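Local coordinates for protein Ceg4 (PDB 6AOK) that dephosphorylates phosphotyrosine as a HAD-like Legionella effector attenuating activation of eukaryotic MAPK pathways, this chain being its N-terminal, magnesium-binding part, at residues Lys12-Thr17 and Glu157-Val162; Asp18-Val23 and Ile110-Arg115; Phe87-Glu92 and Lys124-Ser129; Asn146-Arg151 and Arg177-Lys182. All blocks are in the same frame, centred on the assembly; numbering follows the deposited sequence.

Contact 1: Lys12-Thr17 and Glu157-Val162; sequences KVIIFT and ERANRV
Lys12 and Asn160 bind each other twice, and with this exchange the parallel pairing of strands 13-17 and 161-165 begins. The Lys12 N-H reaches the side-chain OD1 of Asn160 at 3.0 Å, while Asn160 N returns a bond to Lys12 O at 2.8 Å, bent to 138° at the hydrogen. Asn160 CG lies beside its own backbone N (chi1 -59°), a torsion that brings the amide oxygen back to the Lys12 N-H. Farther along, Ile14 N donates to Arg161 O at 3.0 Å, nearly straight at 165°. Two CA-H...O contacts, Val13 CA to Arg161 O and Val162 CA to Ile14 O, accompany the pairing. The ammonium of Lys12 turns to Asp105 in a salt bridge, and Glu157 stays beyond salt-bridge distance.

Packing follows on the face that carries Ile14 and Val162. Ile14 CD1 rests on Ala159 CB at 3.6 Å, and Val162 CG1 meets the edge of the Phe16 ring, in its plane, 3.8 Å from CD1. Helix 144-153 covers this face through Leu152 and Val148, and strand 106-111 flanks 13-17 across from 161-165, leaving 13-17 as the central strand of the five-stranded parallel sheet.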
loop_
_atom_site.group_PDB
_atom_site.type_symbol
_atom_site.label_atom_id
_atom_site.label_comp_id
_atom_site.label_asym_id
_atom_site.label_seq_id
_atom_site.Cartn_x
_atom_site.Cartn_y
_atom_site.Cartn_z
ATOM N N LYS A 12 -17.058 8.990 1.335
ATOM C CA LYS A 12 -16.281 7.858 0.839
ATOM C C LYS A 12 -14.934 8.345 0.349
ATOM O O LYS A 12 -14.850 9.366 -0.327
ATOM C CB LYS A 12 -16.997 7.166 -0.304
ATOM C CG LYS A 12 -18.346 6.504 0.127
ATOM C CD LYS A 12 -18.099 5.241 0.968
ATOM C CE LYS A 12 -19.400 4.629 1.443
ATOM N NZ LYS A 12 -19.127 3.292 2.064
ATOM N N VAL A 13 -13.894 7.608 0.673
ATOM C CA VAL A 13 -12.538 7.895 0.217
ATOM C C VAL A 13 -12.009 6.648 -0.453
ATOM O O VAL A 13 -12.248 5.522 0.017
ATOM C CB VAL A 13 -11.607 8.308 1.374
ATOM C CG1 VAL A 13 -10.255 8.632 0.877
ATOM C CG2 VAL A 13 -12.210 9.460 2.174
ATOM N N ILE A 14 -11.303 6.848 -1.555
ATOM C CA ILE A 14 -10.608 5.768 -2.240
ATOM C C ILE A 14 -9.146 6.156 -2.305
ATOM O O ILE A 14 -8.828 7.288 -2.639
ATOM C CB ILE A 14 -11.149 5.522 -3.654
ATOM C CG1 ILE A 14 -12.634 5.218 -3.571
ATOM C CG2 ILE A 14 -10.329 4.330 -4.359
ATOM C CD1 ILE A 14 -13.317 5.309 -4.914
ATOM N N ILE A 15 -8.274 5.223 -1.960
ATOM C CA ILE A 15 -6.843 5.437 -2.002
ATOM C C ILE A 15 -6.264 4.551 -3.096
ATOM O O ILE A 15 -6.527 3.345 -3.131
ATOM C CB ILE A 15 -6.200 5.133 -0.637
ATOM C CG1 ILE A 15 -6.758 6.089 0.414
ATOM C CG2 ILE A 15 -4.665 5.253 -0.734
ATOM C CD1 ILE A 15 -6.463 5.631 1.772
ATOM N N PHE A 16 -5.424 5.132 -3.936
ATOM C CA PHE A 16 -4.591 4.360 -4.841
ATOM C C PHE A 16 -3.182 4.713 -4.452
ATOM O O PHE A 16 -2.741 5.833 -4.747
ATOM C CB PHE A 16 -4.847 4.722 -6.307
ATOM C CG PHE A 16 -6.195 4.296 -6.786
ATOM C CD1 PHE A 16 -7.238 5.217 -6.877
ATOM C CD2 PHE A 16 -6.438 2.990 -7.098
ATOM C CE1 PHE A 16 -8.488 4.818 -7.324
ATOM C CE2 PHE A 16 -7.683 2.574 -7.473
ATOM C CZ PHE A 16 -8.713 3.504 -7.585
ATOM N N THR A 17 -2.463 3.763 -3.829
ATOM C CA THR A 17 -1.124 4.067 -3.348
ATOM C C THR A 17 -0.150 3.022 -3.883
ATOM O O THR A 17 -0.451 1.822 -3.922
ATOM C CB THR A 17 -1.071 4.116 -1.806
ATOM O OG1 THR A 17 0.252 4.431 -1.396
ATOM C CG2 THR A 17 -1.440 2.779 -1.220
ATOM N N GLU A 157 -19.128 2.683 -4.776
ATOM C CA GLU A 157 -19.684 4.030 -4.660
ATOM C C GLU A 157 -18.640 5.101 -4.969
ATOM O O GLU A 157 -17.499 4.928 -4.632
ATOM C CB GLU A 157 -20.211 4.320 -3.282
ATOM C CG GLU A 157 -20.518 3.088 -2.485
ATOM C CD GLU A 157 -21.870 3.163 -1.878
ATOM O OE1 GLU A 157 -22.576 4.147 -2.147
ATOM O OE2 GLU A 157 -22.224 2.235 -1.139
ATOM N N ARG A 158 -19.091 6.190 -5.560
ATOM C CA ARG A 158 -18.239 7.310 -5.953
ATOM C C ARG A 158 -17.598 7.973 -4.736
ATOM O O ARG A 158 -18.230 8.157 -3.691
ATOM C CB ARG A 158 -19.085 8.320 -6.735
ATOM C CG ARG A 158 -18.511 9.702 -6.880
ATOM C CD ARG A 158 -18.951 10.278 -8.212
ATOM N NE ARG A 158 -18.357 9.522 -9.301
ATOM C CZ ARG A 158 -17.346 9.961 -10.040
ATOM N NH1 ARG A 158 -16.847 11.172 -9.831
ATOM N NH2 ARG A 158 -16.847 9.199 -11.003
ATOM N N ALA A 159 -16.331 8.318 -4.875
ATOM C CA ALA A 159 -15.584 8.901 -3.771
ATOM C C ALA A 159 -15.879 10.397 -3.653
ATOM O O ALA A 159 -16.123 11.086 -4.652
ATOM C CB ALA A 159 -14.072 8.706 -3.988
ATOM N N ASN A 160 -15.885 10.888 -2.421
ATOM C CA ASN A 160 -15.730 12.320 -2.207
ATOM C C ASN A 160 -14.266 12.736 -2.345
ATOM O O ASN A 160 -13.969 13.868 -2.732
ATOM C CB ASN A 160 -16.287 12.710 -0.824
ATOM C CG ASN A 160 -17.758 12.358 -0.667
ATOM O OD1 ASN A 160 -18.125 11.230 -0.310
ATOM N ND2 ASN A 160 -18.613 13.320 -0.964
ATOM N N ARG A 161 -13.344 11.814 -2.120
ATOM C CA ARG A 161 -11.925 12.111 -2.217
ATOM C C ARG A 161 -11.191 10.892 -2.743
ATOM O O ARG A 161 -11.455 9.774 -2.292
ATOM C CB ARG A 161 -11.372 12.502 -0.848
ATOM C CG ARG A 161 -9.995 13.102 -0.898
ATOM C CD ARG A 161 -9.929 14.360 -0.018
ATOM N NE ARG A 161 -11.161 15.147 0.037
ATOM C CZ ARG A 161 -11.683 15.803 -0.992
ATOM N NH1 ARG A 161 -11.102 15.720 -2.178
ATOM N NH2 ARG A 161 -12.796 16.509 -0.842
ATOM N N VAL A 162 -10.276 11.108 -3.687
ATOM C CA VAL A 162 -9.418 10.043 -4.199
ATOM C C VAL A 162 -7.993 10.458 -3.921
ATOM O O VAL A 162 -7.572 11.529 -4.374
ATOM C CB VAL A 162 -9.624 9.800 -5.709
ATOM C CG1 VAL A 162 -8.684 8.672 -6.197
ATOM C CG2 VAL A 162 -11.154 9.538 -6.040
#

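Contact 2: Asp18-Val23 and Ile110-Arg115; sequences DFDGTV and IVTKNR. With MG (magnesium ion), chain B.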
loop_
_atom_site.group_PDB
_atom_site.type_symbol
_atom_site.label_atom_id
_atom_site.label_comp_id
_atom_site.label_asym_id
_atom_site.label_seq_id
_atom_site.Cartn_x
_atom_site.Cartn_y
_atom_site.Cartn_z
ATOM N N ASP A 18 0.998 3.490 -4.329
ATOM C CA ASP A 18 2.145 2.629 -4.575
ATOM C C ASP A 18 2.602 1.968 -3.261
ATOM O O ASP A 18 2.233 2.395 -2.161
ATOM C CB ASP A 18 3.271 3.488 -5.195
ATOM C CG ASP A 18 4.510 2.675 -5.529
ATOM O OD1 ASP A 18 4.378 1.565 -6.124
ATOM O OD2 ASP A 18 5.613 3.165 -5.206
ATOM N N PHE A 19 3.392 0.892 -3.383
ATOM C CA PHE A 19 3.965 0.278 -2.186
ATOM C C PHE A 19 5.437 0.654 -2.016
ATOM O O PHE A 19 5.766 1.458 -1.129
ATOM C CB PHE A 19 3.751 -1.263 -2.195
ATOM C CG PHE A 19 4.263 -1.937 -0.947
ATOM C CD1 PHE A 19 3.551 -1.839 0.251
ATOM C CD2 PHE A 19 5.449 -2.675 -0.972
ATOM C CE1 PHE A 19 4.015 -2.438 1.407
ATOM C CE2 PHE A 19 5.921 -3.276 0.202
ATOM C CZ PHE A 19 5.199 -3.162 1.378
ATOM N N ASP A 20 6.338 0.117 -2.852
ATOM C CA ASP A 20 7.781 0.287 -2.632
ATOM C C ASP A 20 8.188 1.726 -2.881
ATOM O O ASP A 20 8.012 2.226 -4.010
ATOM C CB ASP A 20 8.583 -0.607 -3.575
ATOM C CG ASP A 20 8.322 -2.068 -3.366
ATOM O OD1 ASP A 20 8.631 -2.619 -2.265
ATOM O OD2 ASP A 20 7.764 -2.673 -4.308
ATOM N N GLY A 21 8.797 2.364 -1.868
ATOM C CA GLY A 21 9.240 3.727 -1.999
ATOM C C GLY A 21 8.152 4.750 -1.731
ATOM O O GLY A 21 8.434 5.945 -1.720
ATOM N N THR A 22 6.933 4.308 -1.495
ATOM C CA THR A 22 5.842 5.182 -1.096
ATOM C C THR A 22 5.401 4.820 0.312
ATOM O O THR A 22 5.584 5.602 1.261
ATOM C CB THR A 22 4.700 5.040 -2.131
ATOM O OG1 THR A 22 5.186 5.460 -3.437
ATOM C CG2 THR A 22 3.480 5.872 -1.713
ATOM N N VAL A 23 4.868 3.620 0.487
ATOM C CA VAL A 23 4.632 3.089 1.825
ATOM C C VAL A 23 5.965 2.703 2.499
ATOM O O VAL A 23 6.165 2.960 3.688
ATOM C CB VAL A 23 3.651 1.896 1.735
ATOM C CG1 VAL A 23 3.461 1.263 3.066
ATOM C CG2 VAL A 23 2.238 2.309 1.192
ATOM N N ILE A 110 -3.666 -0.847 -3.193
ATOM C CA ILE A 110 -2.236 -0.751 -3.436
ATOM C C ILE A 110 -1.975 -1.204 -4.870
ATOM O O ILE A 110 -2.391 -2.292 -5.271
ATOM C CB ILE A 110 -1.453 -1.609 -2.440
ATOM C CG1 ILE A 110 -1.718 -1.113 -1.010
ATOM C CG2 ILE A 110 0.078 -1.552 -2.816
ATOM C CD1 ILE A 110 -1.041 -2.007 0.077
ATOM N N VAL A 111 -1.331 -0.361 -5.656
ATOM C CA VAL A 111 -1.113 -0.636 -7.070
ATOM C C VAL A 111 0.390 -0.725 -7.271
ATOM O O VAL A 111 1.111 0.236 -6.991
ATOM C CB VAL A 111 -1.713 0.475 -7.944
ATOM C CG1 VAL A 111 -1.694 0.086 -9.406
ATOM C CG2 VAL A 111 -3.197 0.876 -7.442
ATOM N N THR A 112 0.863 -1.863 -7.757
ATOM C CA THR A 112 2.259 -2.153 -7.521
ATOM C C THR A 112 2.825 -3.030 -8.638
ATOM O O THR A 112 2.094 -3.766 -9.298
ATOM C CB THR A 112 2.365 -2.859 -6.145
ATOM O OG1 THR A 112 3.717 -2.991 -5.817
ATOM C CG2 THR A 112 1.712 -4.257 -6.165
ATOM N N LYS A 113 4.119 -2.995 -8.814
ATOM C CA LYS A 113 4.784 -4.027 -9.609
ATOM C C LYS A 113 5.445 -5.069 -8.712
ATOM O O LYS A 113 6.162 -5.964 -9.220
ATOM C CB LYS A 113 5.826 -3.422 -10.555
ATOM C CG LYS A 113 5.233 -2.473 -11.604
ATOM C CD LYS A 113 6.298 -1.559 -12.243
ATOM C CE LYS A 113 5.497 -0.358 -12.803
ATOM N NZ LYS A 113 6.324 0.652 -13.453
ATOM N N ASN A 114 5.263 -4.935 -7.395
ATOM C CA ASN A 114 5.624 -5.980 -6.432
ATOM C C ASN A 114 4.503 -7.020 -6.391
ATOM O O ASN A 114 3.695 -7.125 -7.334
ATOM C CB ASN A 114 5.883 -5.376 -5.048
ATOM C CG ASN A 114 6.877 -6.175 -4.210
ATOM O OD1 ASN A 114 6.752 -7.404 -4.083
ATOM N ND2 ASN A 114 7.866 -5.472 -3.595
ATOM N N ARG A 115 4.415 -7.806 -5.324
ATOM C CA ARG A 115 3.460 -8.902 -5.366
ATOM C C ARG A 115 2.732 -8.944 -4.043
ATOM O O ARG A 115 3.287 -8.590 -3.002
ATOM C CB ARG A 115 4.145 -10.249 -5.643
ATOM C CG ARG A 115 5.297 -10.530 -4.691
ATOM C CD ARG A 115 6.147 -11.613 -5.277
ATOM N NE ARG A 115 5.464 -12.904 -5.266
ATOM C CZ ARG A 115 6.021 -14.040 -5.668
ATOM N NH1 ARG A 115 7.282 -14.052 -6.146
ATOM N NH2 ARG A 115 5.310 -15.180 -5.600
HETATM MG MG MG B . 7.487 2.986 -5.819
HETATM O O HOH W 1 5.254 -0.866 -5.439
HETATM O O HOH W 2 7.363 1.125 -6.661
HETATM O O HOH W 3 6.803 3.614 -7.708
HETATM O O HOH W 4 9.530 3.133 -6.339
#
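Asp20 and Asn114 cross at about a right angle, and their meeting joins the HAD-type DxDx(T/V) loop, Asp18 to Thr22, to the turn after strand 106-111. Asn114 ND2 donates to Asp20 OD2 at 2.9 Å, straight to 166°; the acceptor lies in the amide plane and offers its syn lone pair, with carboxylate and amide planes 31° apart. The other end of that amide is held too, since Asn114 OD1 accepts from Arg115 N and from Tyr37 OH, which together fix its rotation.

Phe19 comes in from the same loop, its CB 3.7 Å from Ile110 CG2, while helix 116-125 packs on its side chain through Tyr118, Ile119 and Val122. Thr112 forms an ST turn, its OG1 accepting from Asn114 N, and so helps to place the amide that holds Asp20.

Asp18 CG stands anti to the backbone N (chi1 -178°), and OD2 reaches the magnesium ion. Thr22 OG1 donates to the anti lone pair of that same oxygen, and Lys144 makes a salt bridge with OD1. Asp20 contributes its backbone O, and Asp167 with three waters completes the shell. A further water spans the two segments: it donates to Asp18 OD1 at 2.7 Å, accepts from Asp20 N, and lies 2.6 Å from Thr112 OG1.

Contact 3: Phe87-Glu92 and Lys124-Ser129; sequences FLMSPE and KYQGFS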
loop_
_atom_site.group_PDB
_atom_site.type_symbol
_atom_site.label_atom_id
_atom_site.label_comp_id
_atom_site.label_asym_id
_atom_site.label_seq_id
_atom_site.Cartn_x
_atom_site.Cartn_y
_atom_site.Cartn_z
ATOM N N PHE A 87 13.345 -0.932 4.252
ATOM C CA PHE A 87 12.449 -1.932 3.668
ATOM C C PHE A 87 11.052 -1.899 4.258
ATOM O O PHE A 87 10.102 -2.382 3.626
ATOM C CB PHE A 87 12.950 -3.337 3.927
ATOM C CG PHE A 87 14.020 -3.799 3.001
ATOM C CD1 PHE A 87 15.319 -3.320 3.133
ATOM C CD2 PHE A 87 13.746 -4.775 2.038
ATOM C CE1 PHE A 87 16.326 -3.773 2.307
ATOM C CE2 PHE A 87 14.771 -5.248 1.204
ATOM C CZ PHE A 87 16.059 -4.751 1.350
ATOM N N LEU A 88 10.908 -1.380 5.467
ATOM C CA LEU A 88 9.651 -1.443 6.194
ATOM C C LEU A 88 8.849 -0.149 6.020
ATOM O O LEU A 88 9.348 0.860 5.507
ATOM C CB LEU A 88 9.926 -1.710 7.678
ATOM C CG LEU A 88 10.754 -2.941 8.026
ATOM C CD1 LEU A 88 10.964 -2.944 9.518
ATOM C CD2 LEU A 88 9.946 -4.140 7.615
HETATM N N MSE A 89 7.595 -0.186 6.447
HETATM C CA MSE A 89 6.751 1.018 6.534
HETATM C C MSE A 89 7.232 1.901 7.643
HETATM O O MSE A 89 7.600 1.389 8.683
HETATM C CB MSE A 89 5.308 0.674 6.881
HETATM C CG MSE A 89 4.527 0.044 5.860
HETATM SE SE MSE A 89 2.693 0.106 6.501
HETATM C CE MSE A 89 2.651 -1.736 7.184
ATOM N N SER A 90 7.178 3.225 7.488
ATOM C CA SER A 90 7.483 4.094 8.612
ATOM C C SER A 90 6.386 3.983 9.682
ATOM O O SER A 90 5.260 3.593 9.396
ATOM C CB SER A 90 7.594 5.556 8.159
ATOM O OG SER A 90 6.351 5.999 7.632
ATOM N N PRO A 91 6.702 4.342 10.917
ATOM C CA PRO A 91 5.678 4.363 11.964
ATOM C C PRO A 91 4.494 5.241 11.614
ATOM O O PRO A 91 3.362 4.930 12.025
ATOM C CB PRO A 91 6.432 4.939 13.174
ATOM C CG PRO A 91 7.896 4.671 12.889
ATOM C CD PRO A 91 8.033 4.762 11.400
ATOM N N GLU A 92 4.735 6.367 10.911
ATOM C CA GLU A 92 3.635 7.212 10.452
ATOM C C GLU A 92 2.788 6.457 9.431
ATOM O O GLU A 92 1.549 6.477 9.496
ATOM C CB GLU A 92 4.158 8.511 9.849
ATOM C CG GLU A 92 4.831 9.488 10.832
ATOM C CD GLU A 92 6.293 9.157 11.089
ATOM O OE1 GLU A 92 6.805 8.107 10.634
ATOM O OE2 GLU A 92 6.951 9.977 11.764
ATOM N N LYS A 124 1.929 -7.913 7.845
ATOM C CA LYS A 124 1.838 -8.896 8.939
ATOM C C LYS A 124 2.986 -8.736 9.906
ATOM O O LYS A 124 2.796 -8.785 11.129
ATOM C CB LYS A 124 1.840 -10.316 8.358
ATOM C CG LYS A 124 1.786 -11.519 9.349
ATOM C CD LYS A 124 0.564 -11.443 10.219
ATOM C CE LYS A 124 -0.731 -11.246 9.420
ATOM N NZ LYS A 124 -1.874 -10.925 10.358
ATOM N N TYR A 125 4.202 -8.597 9.382
ATOM C CA TYR A 125 5.344 -8.427 10.269
ATOM C C TYR A 125 5.145 -7.196 11.135
ATOM O O TYR A 125 5.548 -7.166 12.327
ATOM C CB TYR A 125 6.629 -8.302 9.446
ATOM C CG TYR A 125 7.785 -7.893 10.329
ATOM C CD1 TYR A 125 8.245 -8.754 11.334
ATOM C CD2 TYR A 125 8.387 -6.668 10.181
ATOM C CE1 TYR A 125 9.276 -8.378 12.183
ATOM C CE2 TYR A 125 9.420 -6.285 11.016
ATOM C CZ TYR A 125 9.846 -7.131 12.020
ATOM O OH TYR A 125 10.867 -6.742 12.896
ATOM N N GLN A 126 4.534 -6.149 10.554
ATOM C CA GLN A 126 4.430 -4.880 11.269
ATOM C C GLN A 126 3.140 -4.747 12.070
ATOM O O GLN A 126 2.786 -3.641 12.487
ATOM C CB GLN A 126 4.651 -3.700 10.308
ATOM C CG GLN A 126 6.135 -3.709 9.754
ATOM C CD GLN A 126 6.497 -2.424 9.074
ATOM O OE1 GLN A 126 6.517 -2.338 7.839
ATOM N NE2 GLN A 126 6.774 -1.397 9.864
ATOM N N GLY A 127 2.504 -5.846 12.393
ATOM C CA GLY A 127 1.528 -5.845 13.459
ATOM C C GLY A 127 0.112 -5.783 12.971
ATOM O O GLY A 127 -0.786 -5.557 13.776
ATOM N N PHE A 128 -0.108 -5.912 11.672
ATOM C CA PHE A 128 -1.461 -5.888 11.148
ATOM C C PHE A 128 -2.151 -7.242 11.257
ATOM O O PHE A 128 -1.550 -8.283 11.019
ATOM C CB PHE A 128 -1.414 -5.398 9.698
ATOM C CG PHE A 128 -1.200 -3.927 9.614
ATOM C CD1 PHE A 128 0.071 -3.406 9.706
ATOM C CD2 PHE A 128 -2.279 -3.055 9.559
ATOM C CE1 PHE A 128 0.290 -2.024 9.626
ATOM C CE2 PHE A 128 -2.084 -1.673 9.503
ATOM C CZ PHE A 128 -0.806 -1.158 9.522
ATOM N N SER A 129 -3.442 -7.226 11.599
ATOM C CA SER A 129 -4.205 -8.458 11.733
ATOM C C SER A 129 -4.651 -8.948 10.358
ATOM O O SER A 129 -4.658 -8.200 9.393
ATOM C CB SER A 129 -5.424 -8.234 12.614
ATOM O OG SER A 129 -6.330 -7.418 11.879
#
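A glutamine side chain pairs with both the N-H and the carbonyl of one residue here: Gln126 OE1 accepts from Met89 N at 2.8 Å, and Gln126 NE2 donates to Met89 O at 3.1 Å. The two bonds differ in detail. The Met89 N-H comes in the carbonyl plane of the amide, on a lone pair of OE1, whereas NE2 points almost straight at its acceptor (177°) with Met89 O in the amide plane. Gln126 is extended beyond CG (chi2 -167°), which gives it the reach to span the gap between the segments.

Apolar groups close in around the amide. Leu88 CB sits 3.5 Å from OE1, and the leucine crosses the Tyr125 side chain at about a right angle, CD1 lying at the ring edge and CD2 3.9 Å from Tyr125 CD2. Met89, a selenomethionine, bends at its last torsion and, in the conformer described, one of two modelled, sets its CE obliquely against Phe128; there its selenium makes a Met-aromatic contact with the same ring. His98 stacks on Phe128 and Phe97 also packs against it, bringing helix 91-100 into the cluster.

The segments join the start of that helix, N-capped by Ser90, to the end of helix 116-125, where Gly127 is the C-prime residue of a Schellman motif. All five touching residues are buried, and NE2 has a further, weak bond to Tyr74 OH. The paired amide bonds therefore satisfy the N-H and carbonyl of Met89 in a buried, largely apolar setting, where such bonds probably gain from the exclusion of water.

Contact 4: Asn146-Arg151 and Arg177-Lys182; sequences NDVNSR and RAVKGK
Helices 144-153 and 169-180 lie side by side on one face of the parallel sheet, and they touch where Val148 and Asn149 meet Ala178, Val179 and Lys182. The approach is close: the CA atoms of Asn149 and Ala178 are 5.0 Å apart, a spacing that the small alanine side chain permits. Val148 CG1 does most of the apolar work. Set anti to its backbone N (chi1 173°), it reaches Ala178 CB at 3.6 Å and Val179 CG2 at 3.9 Å, the two valines crossing at a slant. Ala178 CB also lies 3.8 Å from Asn149 N, so the methyl rests against the backbone of the neighbouring helix.

In the HAD-like alpha/beta fold the helices that connect parallel strands pack on the sheet, and here strand 161-165 falls between the two helices in sequence, entering the sheet before the chain returns to the same face. Val148 also touches Val111 of strand 106-111, while Val179 reaches Leu152 and Tyr184.

Just past the end of helix 169-180 the contact becomes polar. Lys182, folded back by bends at chi2 and chi4, crosses the Asn149 side chain at about a right angle and donates from NZ to OD1 at 2.9 Å, the donor tilted 27° from the carbonyl plane. NZ also reaches Gly181 O, from above its carbonyl plane. The same Asn149 OD1 takes a second bond at 2.6 Å from a water whose other hydrogen goes to Ala178 O.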
loop_
_atom_site.group_PDB
_atom_site.type_symbol
_atom_site.label_atom_id
_atom_site.label_comp_id
_atom_site.label_asym_id
_atom_site.label_seq_id
_atom_site.Cartn_x
_atom_site.Cartn_y
_atom_site.Cartn_z
ATOM N N ASN A 146 -4.127 0.734 -16.278
ATOM C CA ASN A 146 -5.210 -0.233 -16.459
ATOM C C ASN A 146 -5.734 -0.692 -15.119
ATOM O O ASN A 146 -6.948 -0.905 -14.956
ATOM C CB ASN A 146 -4.725 -1.442 -17.272
ATOM C CG ASN A 146 -4.978 -1.272 -18.776
ATOM O OD1 ASN A 146 -5.535 -0.245 -19.234
ATOM N ND2 ASN A 146 -4.547 -2.268 -19.564
ATOM N N ASP A 147 -4.836 -0.858 -14.140
ATOM C CA ASP A 147 -5.291 -1.306 -12.829
ATOM C C ASP A 147 -6.239 -0.285 -12.196
ATOM O O ASP A 147 -7.280 -0.660 -11.644
ATOM C CB ASP A 147 -4.101 -1.583 -11.921
ATOM C CG ASP A 147 -3.525 -3.011 -12.120
ATOM O OD1 ASP A 147 -4.144 -3.823 -12.845
ATOM O OD2 ASP A 147 -2.456 -3.333 -11.564
ATOM N N VAL A 148 -5.894 1.002 -12.235
ATOM C CA VAL A 148 -6.786 1.995 -11.616
ATOM C C VAL A 148 -8.053 2.187 -12.468
ATOM O O VAL A 148 -9.172 2.384 -11.951
ATOM C CB VAL A 148 -6.015 3.313 -11.425
ATOM C CG1 VAL A 148 -6.922 4.470 -10.935
ATOM C CG2 VAL A 148 -4.820 3.053 -10.487
ATOM N N ASN A 149 -7.886 2.198 -13.792
ATOM C CA ASN A 149 -9.034 2.378 -14.658
ATOM C C ASN A 149 -10.050 1.269 -14.435
ATOM O O ASN A 149 -11.260 1.521 -14.343
ATOM C CB ASN A 149 -8.587 2.397 -16.117
ATOM C CG ASN A 149 -9.757 2.643 -17.070
ATOM O OD1 ASN A 149 -10.303 3.742 -17.097
ATOM N ND2 ASN A 149 -10.144 1.623 -17.854
ATOM N N SER A 150 -9.577 0.029 -14.373
ATOM C CA SER A 150 -10.484 -1.099 -14.172
ATOM C C SER A 150 -11.107 -1.069 -12.775
ATOM O O SER A 150 -12.300 -1.332 -12.601
ATOM C CB SER A 150 -9.722 -2.409 -14.393
ATOM O OG SER A 150 -9.464 -2.626 -15.765
ATOM N N ARG A 151 -10.314 -0.762 -11.764
ATOM C CA ARG A 151 -10.837 -0.712 -10.403
ATOM C C ARG A 151 -11.895 0.386 -10.238
ATOM O O ARG A 151 -12.951 0.161 -9.623
ATOM C CB ARG A 151 -9.671 -0.499 -9.448
ATOM C CG ARG A 151 -10.112 -0.454 -8.000
ATOM C CD ARG A 151 -10.663 -1.821 -7.587
ATOM N NE ARG A 151 -10.805 -1.833 -6.136
ATOM C CZ ARG A 151 -11.822 -2.379 -5.493
ATOM N NH1 ARG A 151 -12.821 -2.906 -6.182
ATOM N NH2 ARG A 151 -11.819 -2.388 -4.168
ATOM N N ARG A 177 -4.121 10.042 -14.657
ATOM C CA ARG A 177 -4.875 9.963 -15.916
ATOM C C ARG A 177 -6.127 9.091 -15.773
ATOM O O ARG A 177 -7.212 9.441 -16.263
ATOM C CB ARG A 177 -3.953 9.386 -17.004
ATOM C CG ARG A 177 -4.201 9.873 -18.400
ATOM C CD ARG A 177 -2.854 10.177 -19.129
ATOM N NE ARG A 177 -1.852 9.132 -18.894
ATOM C CZ ARG A 177 -0.558 9.370 -18.641
ATOM N NH1 ARG A 177 -0.096 10.621 -18.592
ATOM N NH2 ARG A 177 0.277 8.370 -18.424
ATOM N N ALA A 178 -5.981 7.932 -15.119
ATOM C CA ALA A 178 -7.087 7.001 -14.930
ATOM C C ALA A 178 -8.169 7.606 -14.040
ATOM O O ALA A 178 -9.372 7.467 -14.308
ATOM C CB ALA A 178 -6.550 5.691 -14.333
ATOM N N VAL A 179 -7.750 8.316 -12.996
ATOM C CA VAL A 179 -8.707 8.908 -12.069
ATOM C C VAL A 179 -9.471 10.041 -12.755
ATOM O O VAL A 179 -10.685 10.157 -12.600
ATOM C CB VAL A 179 -7.977 9.382 -10.798
ATOM C CG1 VAL A 179 -8.916 10.251 -9.929
ATOM C CG2 VAL A 179 -7.499 8.181 -9.970
ATOM N N LYS A 180 -8.769 10.912 -13.497
ATOM C CA LYS A 180 -9.467 11.972 -14.213
ATOM C C LYS A 180 -10.353 11.397 -15.313
ATOM O O LYS A 180 -11.412 11.937 -15.588
ATOM C CB LYS A 180 -8.473 12.975 -14.793
ATOM C CG LYS A 180 -7.752 13.828 -13.762
ATOM C CD LYS A 180 -6.752 14.746 -14.479
ATOM C CE LYS A 180 -5.918 15.536 -13.507
ATOM N NZ LYS A 180 -6.717 16.541 -12.754
ATOM N N GLY A 181 -9.949 10.283 -15.913
ATOM C CA GLY A 181 -10.793 9.640 -16.922
ATOM C C GLY A 181 -11.995 8.925 -16.348
ATOM O O GLY A 181 -12.763 8.298 -17.096
ATOM N N LYS A 182 -12.149 8.962 -15.023
ATOM C CA LYS A 182 -13.364 8.467 -14.385
ATOM C C LYS A 182 -14.173 9.599 -13.746
ATOM O O LYS A 182 -15.053 9.350 -12.909
ATOM C CB LYS A 182 -13.019 7.385 -13.372
ATOM C CG LYS A 182 -12.586 6.069 -14.037
ATOM C CD LYS A 182 -13.801 5.360 -14.728
ATOM C CE LYS A 182 -13.364 4.323 -15.798
ATOM N NZ LYS A 182 -12.941 5.041 -17.072
HETATM O O HOH W 5 -10.042 6.273 -16.712
#

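Overall arrangement
Contacts 1 and 2 share the parallel sheet, on neighbouring strands 13-17 and 106-111, with centres about 18 Å apart; a probable backbone hydrogen bond from Val111 to Thr17 joins them. Contact 4 has its centre about 12 Å from that of contact 1, its helices covering the sheet through Phe16 and Val162. Contact 3 stands across the chain's centre, about 23 Å from contact 1 and about 28 Å from contact 4 between centres, yet meets contact 2 where Val23 packs on Met89. Along the chain, contacts 2 and 3 are nested inside the loop closed by contact 1, and contact 4 crosses it. The magnesium site lies at strand ends, the Met89 side chain about 12 Å from the ion.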